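Local coordinates for protein-glutamine gamma-glutamyltransferase 2 (Pagrus major, PDB 1G0D), which probably catalyses calcium-dependent cross-linking of proteins by joining peptide-bound glutamine to lysine side chains or other primary amines, and probably also binds GTP, at residues E148-E153 with K426-N431; G160-G165 with F331-E336. One frame throughout, in Å; residues are numbered along the deposited sequence.

Contact 1: residues E148-E153 with K426-N431; sequences ESKLQE and KSVYGN. With SO4 (sulfate ion), chain B.
A salt bridge between Glu153, on helix 148-156, and Lys426, where strand 424-426 runs out into a loop, illustrates how one ammonium group can serve two elements at once. Lys426 NZ lies 2.8 Å from Glu153 OE2, a weak hydrogen bond within the ion pair, and 3.0 Å from Glu153 OE1. The lysine runs extended to CE and bends only at its last torsion (chi4 -51°), which turns NZ back onto its own loop. There NZ donates to Ser427 O at 2.7 Å, nearly in line with the C=O bond. A second bond runs from NZ to Gly430 O at 3.2 Å, tilted from that carbonyl's plane. Glu153 OE1 has its own donor in Asn157 ND2, and the nearby ammonium probably favours the ionised carboxylate. Segment 426-431, the end of that strand and the loop after it, belongs to the catalytic core and leads toward Glu434, which probably binds calcium and whose side chain is about 5 Å from that of Ser427. Replacing Lys426 with a methionine would probably leave Glu153 without its charged partner, though Asn157 would remain, and the Ser427 and Gly430 carbonyls without their shared donor. Further along, Val428 faces the helix: its CG1 reaches Ser149 O at 3.5 Å and covers the centre of one face of the Tyr429 ring. The phenol end of that ring meets the helix, Tyr429 OH coming 3.2 Å from Ser149 CB. Lys150 NZ makes a weak hydrogen bond to a sulfate ion, probably from the crystallisation liquor, which Arg291 and Trp351 also bind.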
loop_
_atom_site.group_PDB
_atom_site.type_symbol
_atom_site.label_atom_id
_atom_site.label_comp_id
_atom_site.label_asym_id
_atom_site.label_seq_id
_atom_site.Cartn_x
_atom_site.Cartn_y
_atom_site.Cartn_z
ATOM N N GLU A 148 18.452 -8.659 8.976
ATOM C CA GLU A 148 18.431 -9.064 7.579
ATOM C C GLU A 148 17.184 -9.779 7.177
ATOM O O GLU A 148 16.809 -9.740 6.010
ATOM C CB GLU A 148 19.637 -9.967 7.260
ATOM C CG GLU A 148 20.923 -9.240 7.147
ATOM C CD GLU A 148 21.875 -9.936 6.206
ATOM O OE1 GLU A 148 21.763 -11.186 6.158
ATOM O OE2 GLU A 148 22.713 -9.236 5.547
ATOM N N SER A 149 16.550 -10.462 8.113
ATOM C CA SER A 149 15.336 -11.179 7.745
ATOM C C SER A 149 14.125 -10.251 7.464
ATOM O O SER A 149 13.188 -10.604 6.731
ATOM C CB SER A 149 14.983 -12.159 8.838
ATOM O OG SER A 149 14.053 -11.589 9.735
ATOM N N LYS A 150 14.151 -9.058 8.042
ATOM C CA LYS A 150 13.061 -8.127 7.850
ATOM C C LYS A 150 13.306 -7.286 6.627
ATOM O O LYS A 150 12.374 -6.768 6.040
ATOM C CB LYS A 150 12.929 -7.240 9.065
ATOM C CG LYS A 150 12.518 -7.988 10.273
ATOM C CD LYS A 150 12.154 -7.033 11.320
ATOM C CE LYS A 150 12.100 -7.756 12.628
ATOM N NZ LYS A 150 11.596 -6.789 13.646
ATOM N N LEU A 151 14.568 -7.133 6.251
ATOM C CA LEU A 151 14.897 -6.354 5.062
ATOM C C LEU A 151 14.531 -7.175 3.826
ATOM O O LEU A 151 14.218 -6.643 2.764
ATOM C CB LEU A 151 16.385 -5.987 5.058
ATOM C CG LEU A 151 16.701 -4.769 5.928
ATOM C CD1 LEU A 151 18.206 -4.595 6.088
ATOM C CD2 LEU A 151 16.086 -3.556 5.299
ATOM N N GLN A 152 14.541 -8.488 3.982
ATOM C CA GLN A 152 14.206 -9.388 2.885
ATOM C C GLN A 152 12.743 -9.267 2.525
ATOM O O GLN A 152 12.371 -9.376 1.355
ATOM C CB GLN A 152 14.520 -10.821 3.296
ATOM C CG GLN A 152 14.216 -11.822 2.251
ATOM C CD GLN A 152 14.825 -11.451 0.926
ATOM O OE1 GLN A 152 16.023 -11.073 0.861
ATOM N NE2 GLN A 152 14.013 -11.550 -0.154
ATOM N N GLU A 153 11.914 -9.062 3.550
ATOM C CA GLU A 153 10.484 -8.910 3.354
ATOM C C GLU A 153 10.133 -7.474 3.009
ATOM O O GLU A 153 9.442 -7.211 2.027
ATOM C CB GLU A 153 9.726 -9.296 4.618
ATOM C CG GLU A 153 8.217 -9.001 4.550
ATOM C CD GLU A 153 7.471 -9.834 3.496
ATOM O OE1 GLU A 153 8.038 -10.836 3.010
ATOM O OE2 GLU A 153 6.313 -9.494 3.147
ATOM N N LYS A 426 1.462 -7.902 6.467
ATOM C CA LYS A 426 1.899 -9.273 6.172
ATOM C C LYS A 426 3.056 -9.724 7.072
ATOM O O LYS A 426 3.933 -8.948 7.452
ATOM C CB LYS A 426 2.325 -9.421 4.693
ATOM C CG LYS A 426 2.844 -10.821 4.305
ATOM C CD LYS A 426 3.264 -10.908 2.848
ATOM C CE LYS A 426 4.192 -12.094 2.586
ATOM N NZ LYS A 426 5.325 -12.111 3.553
ATOM N N SER A 427 3.036 -11.010 7.380
ATOM C CA SER A 427 4.038 -11.618 8.199
ATOM C C SER A 427 5.346 -11.833 7.441
ATOM O O SER A 427 5.355 -12.156 6.259
ATOM C CB SER A 427 3.532 -12.953 8.667
ATOM O OG SER A 427 4.604 -13.612 9.290
ATOM N N VAL A 428 6.457 -11.688 8.158
ATOM C CA VAL A 428 7.753 -11.861 7.575
ATOM C C VAL A 428 8.007 -13.289 7.149
ATOM O O VAL A 428 8.838 -13.561 6.269
ATOM C CB VAL A 428 8.839 -11.462 8.556
ATOM C CG1 VAL A 428 10.175 -11.933 8.048
ATOM C CG2 VAL A 428 8.843 -9.975 8.712
ATOM N N TYR A 429 7.312 -14.214 7.774
ATOM C CA TYR A 429 7.514 -15.601 7.423
ATOM C C TYR A 429 6.165 -16.210 7.208
ATOM O O TYR A 429 5.416 -16.416 8.146
ATOM C CB TYR A 429 8.257 -16.331 8.535
ATOM C CG TYR A 429 9.730 -16.043 8.554
ATOM C CD1 TYR A 429 10.454 -15.903 7.358
ATOM C CD2 TYR A 429 10.400 -15.874 9.759
ATOM C CE1 TYR A 429 11.818 -15.592 7.363
ATOM C CE2 TYR A 429 11.764 -15.562 9.781
ATOM C CZ TYR A 429 12.463 -15.420 8.579
ATOM O OH TYR A 429 13.793 -15.073 8.634
ATOM N N GLY A 430 5.869 -16.527 5.961
ATOM C CA GLY A 430 4.572 -17.073 5.645
ATOM C C GLY A 430 3.766 -15.905 5.123
ATOM O O GLY A 430 4.256 -14.764 5.041
ATOM N N ASN A 431 2.524 -16.172 4.763
ATOM C CA ASN A 431 1.690 -15.109 4.243
ATOM C C ASN A 431 0.575 -14.827 5.231
ATOM O O ASN A 431 -0.529 -14.408 4.857
ATOM C CB ASN A 431 1.176 -15.489 2.836
ATOM C CG ASN A 431 2.307 -15.434 1.758
ATOM O OD1 ASN A 431 3.289 -16.191 1.829
ATOM N ND2 ASN A 431 2.173 -14.528 0.778
HETATM S S SO4 B . 8.103 -4.756 13.837
HETATM O O1 SO4 B . 7.692 -3.535 14.345
HETATM O O2 SO4 B . 9.190 -4.519 12.964
HETATM O O3 SO4 B . 8.630 -5.381 14.964
HETATM O O4 SO4 B . 6.971 -5.488 13.337
#

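Contact 2: residues G160-G165 with F331-E336; sequences GVIYMG and FHCWVE
The first torsion of Phe331 (chi1 76°) sets CG between its backbone N and carbonyl carbon, with one ring face turned to Met164, whose own CG, anti to its carbonyl carbon, is carried across to the far end of the ring. Met164 CA sits 4.1 Å from the centroid of the Phe331 ring and 11° off the normal, a CH-pi contact over the face. The methionine then crosses the ring on a slant: Met164 CG is 3.4 Å from Phe331 CZ, and Met164 SD lies 4.9 Å from the centroid in an oblique Met-aromatic contact. Gly165 O approaches at the edge instead, 3.3 Å from Phe331 CD1. The two strands run nearly antiparallel (153°), yet their axes come no nearer than 7.8 Å, and they belong to different sheets: 159-164 pairs with 169-176, whereas 329-339 lies in the four-stranded sheet of the papain-like catalytic core. Between them Cys333 SG meets Ile162 CG2 at 3.9 Å and lies close to Tyr163 O, which accepts a hydrogen bond from Thr294. Phe331 stacks on Tyr515, a residue important for catalysis. The CB of His332 is directed away from strand 159-164; its NE2 hydrogen-bonds Asp355, and both complete the catalytic triad with Cys272, which neighbours Cys333.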
loop_
_atom_site.group_PDB
_atom_site.type_symbol
_atom_site.label_atom_id
_atom_site.label_comp_id
_atom_site.label_asym_id
_atom_site.label_seq_id
_atom_site.Cartn_x
_atom_site.Cartn_y
_atom_site.Cartn_z
ATOM N N GLY A 160 3.423 -9.330 -2.010
ATOM C CA GLY A 160 2.873 -9.045 -0.707
ATOM C C GLY A 160 1.428 -9.499 -0.612
ATOM O O GLY A 160 0.899 -10.184 -1.485
ATOM N N VAL A 161 0.800 -9.149 0.491
ATOM C CA VAL A 161 -0.575 -9.477 0.713
ATOM C C VAL A 161 -1.132 -8.235 1.389
ATOM O O VAL A 161 -0.520 -7.729 2.328
ATOM C CB VAL A 161 -0.651 -10.704 1.646
ATOM C CG1 VAL A 161 -2.065 -10.967 2.066
ATOM C CG2 VAL A 161 -0.105 -11.905 0.920
ATOM N N ILE A 162 -2.237 -7.688 0.887
ATOM C CA ILE A 162 -2.825 -6.520 1.546
ATOM C C ILE A 162 -4.147 -6.994 2.149
ATOM O O ILE A 162 -4.924 -7.636 1.472
ATOM C CB ILE A 162 -3.063 -5.361 0.558
ATOM C CG1 ILE A 162 -1.747 -5.042 -0.172
ATOM C CG2 ILE A 162 -3.608 -4.180 1.308
ATOM C CD1 ILE A 162 -1.673 -3.741 -0.937
ATOM N N TYR A 163 -4.390 -6.729 3.425
ATOM C CA TYR A 163 -5.634 -7.184 4.051
ATOM C C TYR A 163 -6.830 -6.240 3.759
ATOM O O TYR A 163 -6.669 -5.003 3.605
ATOM C CB TYR A 163 -5.398 -7.400 5.560
ATOM C CG TYR A 163 -4.395 -8.502 5.772
ATOM C CD1 TYR A 163 -4.771 -9.826 5.660
ATOM C CD2 TYR A 163 -3.029 -8.217 5.870
ATOM C CE1 TYR A 163 -3.821 -10.833 5.612
ATOM C CE2 TYR A 163 -2.065 -9.224 5.824
ATOM C CZ TYR A 163 -2.467 -10.526 5.686
ATOM O OH TYR A 163 -1.526 -11.523 5.592
ATOM N N MET A 164 -8.019 -6.839 3.655
ATOM C CA MET A 164 -9.228 -6.102 3.340
ATOM C C MET A 164 -10.383 -6.789 3.960
ATOM O O MET A 164 -10.195 -7.705 4.749
ATOM C CB MET A 164 -9.427 -6.062 1.845
ATOM C CG MET A 164 -8.436 -5.157 1.216
ATOM S SD MET A 164 -8.540 -5.044 -0.555
ATOM C CE MET A 164 -10.102 -5.848 -0.918
ATOM N N GLY A 165 -11.579 -6.364 3.571
ATOM C CA GLY A 165 -12.804 -6.925 4.119
ATOM C C GLY A 165 -13.292 -6.110 5.306
ATOM O O GLY A 165 -13.278 -4.887 5.245
ATOM N N PHE A 331 -12.395 -0.399 6.213
ATOM C CA PHE A 331 -10.951 -0.556 6.390
ATOM C C PHE A 331 -10.307 0.553 5.603
ATOM O O PHE A 331 -10.946 1.219 4.803
ATOM C CB PHE A 331 -10.435 -1.936 5.909
ATOM C CG PHE A 331 -10.341 -2.077 4.408
ATOM C CD1 PHE A 331 -11.385 -2.653 3.673
ATOM C CD2 PHE A 331 -9.238 -1.600 3.722
ATOM C CE1 PHE A 331 -11.333 -2.743 2.271
ATOM C CE2 PHE A 331 -9.173 -1.685 2.308
ATOM C CZ PHE A 331 -10.224 -2.257 1.584
ATOM N N HIS A 332 -9.044 0.785 5.865
ATOM C CA HIS A 332 -8.323 1.808 5.150
ATOM C C HIS A 332 -6.874 1.426 5.238
ATOM O O HIS A 332 -6.398 1.030 6.300
ATOM C CB HIS A 332 -8.516 3.174 5.788
ATOM C CG HIS A 332 -7.628 4.227 5.205
ATOM N ND1 HIS A 332 -7.484 4.399 3.843
ATOM C CD2 HIS A 332 -6.873 5.190 5.792
ATOM C CE1 HIS A 332 -6.680 5.429 3.613
ATOM N NE2 HIS A 332 -6.299 5.926 4.778
ATOM N N CYS A 333 -6.176 1.577 4.127
ATOM C CA CYS A 333 -4.784 1.232 4.025
ATOM C C CYS A 333 -3.795 2.399 3.886
ATOM O O CYS A 333 -4.102 3.453 3.324
ATOM C CB CYS A 333 -4.594 0.329 2.813
ATOM S SG CYS A 333 -5.586 -1.127 2.746
ATOM N N TRP A 334 -2.599 2.194 4.416
ATOM C CA TRP A 334 -1.514 3.145 4.267
ATOM C C TRP A 334 -0.206 2.340 4.259
ATOM O O TRP A 334 -0.190 1.120 4.113
ATOM C CB TRP A 334 -1.515 4.251 5.348
ATOM C CG TRP A 334 -1.394 3.807 6.762
ATOM C CD1 TRP A 334 -0.244 3.500 7.433
ATOM C CD2 TRP A 334 -2.466 3.644 7.714
ATOM N NE1 TRP A 334 -0.532 3.154 8.742
ATOM C CE2 TRP A 334 -1.886 3.234 8.934
ATOM C CE3 TRP A 334 -3.856 3.806 7.646
ATOM C CZ2 TRP A 334 -2.650 2.985 10.075
ATOM C CZ3 TRP A 334 -4.617 3.555 8.792
ATOM C CH2 TRP A 334 -4.006 3.148 9.988
ATOM N N VAL A 335 0.898 3.018 4.442
ATOM C CA VAL A 335 2.162 2.342 4.380
ATOM C C VAL A 335 3.044 2.789 5.532
ATOM O O VAL A 335 2.910 3.898 6.012
ATOM C CB VAL A 335 2.723 2.674 2.994
ATOM C CG1 VAL A 335 4.032 3.411 3.048
ATOM C CG2 VAL A 335 2.739 1.458 2.202
ATOM N N GLU A 336 3.901 1.899 6.022
ATOM C CA GLU A 336 4.840 2.220 7.103
ATOM C C GLU A 336 6.241 2.141 6.479
ATOM O O GLU A 336 6.540 1.156 5.798
ATOM C CB GLU A 336 4.736 1.176 8.206
ATOM C CG GLU A 336 4.243 1.688 9.542
ATOM C CD GLU A 336 3.915 0.559 10.481
ATOM O OE1 GLU A 336 4.623 -0.469 10.484
ATOM O OE2 GLU A 336 2.931 0.680 11.221
#

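In the fold
Contacts 1 and 2 lie in one catalytic core, their centres about 16 Å apart, with contact 2 nearer the centre of the molecule. Helix 148-156 leads directly into strand 159-164, so the first halves of both contacts are consecutive; the second halves follow at 331-336 and then 426-431, nesting contact 2 inside the loop closed by contact 1. The two also touch. Lys426 and Asn431 pack on Val161, and Asn431 O comes 3.1 Å from Tyr163 OH. One helix-strand unit thus packs against both the strand bearing the active-site His332 and the loop before the probable calcium site.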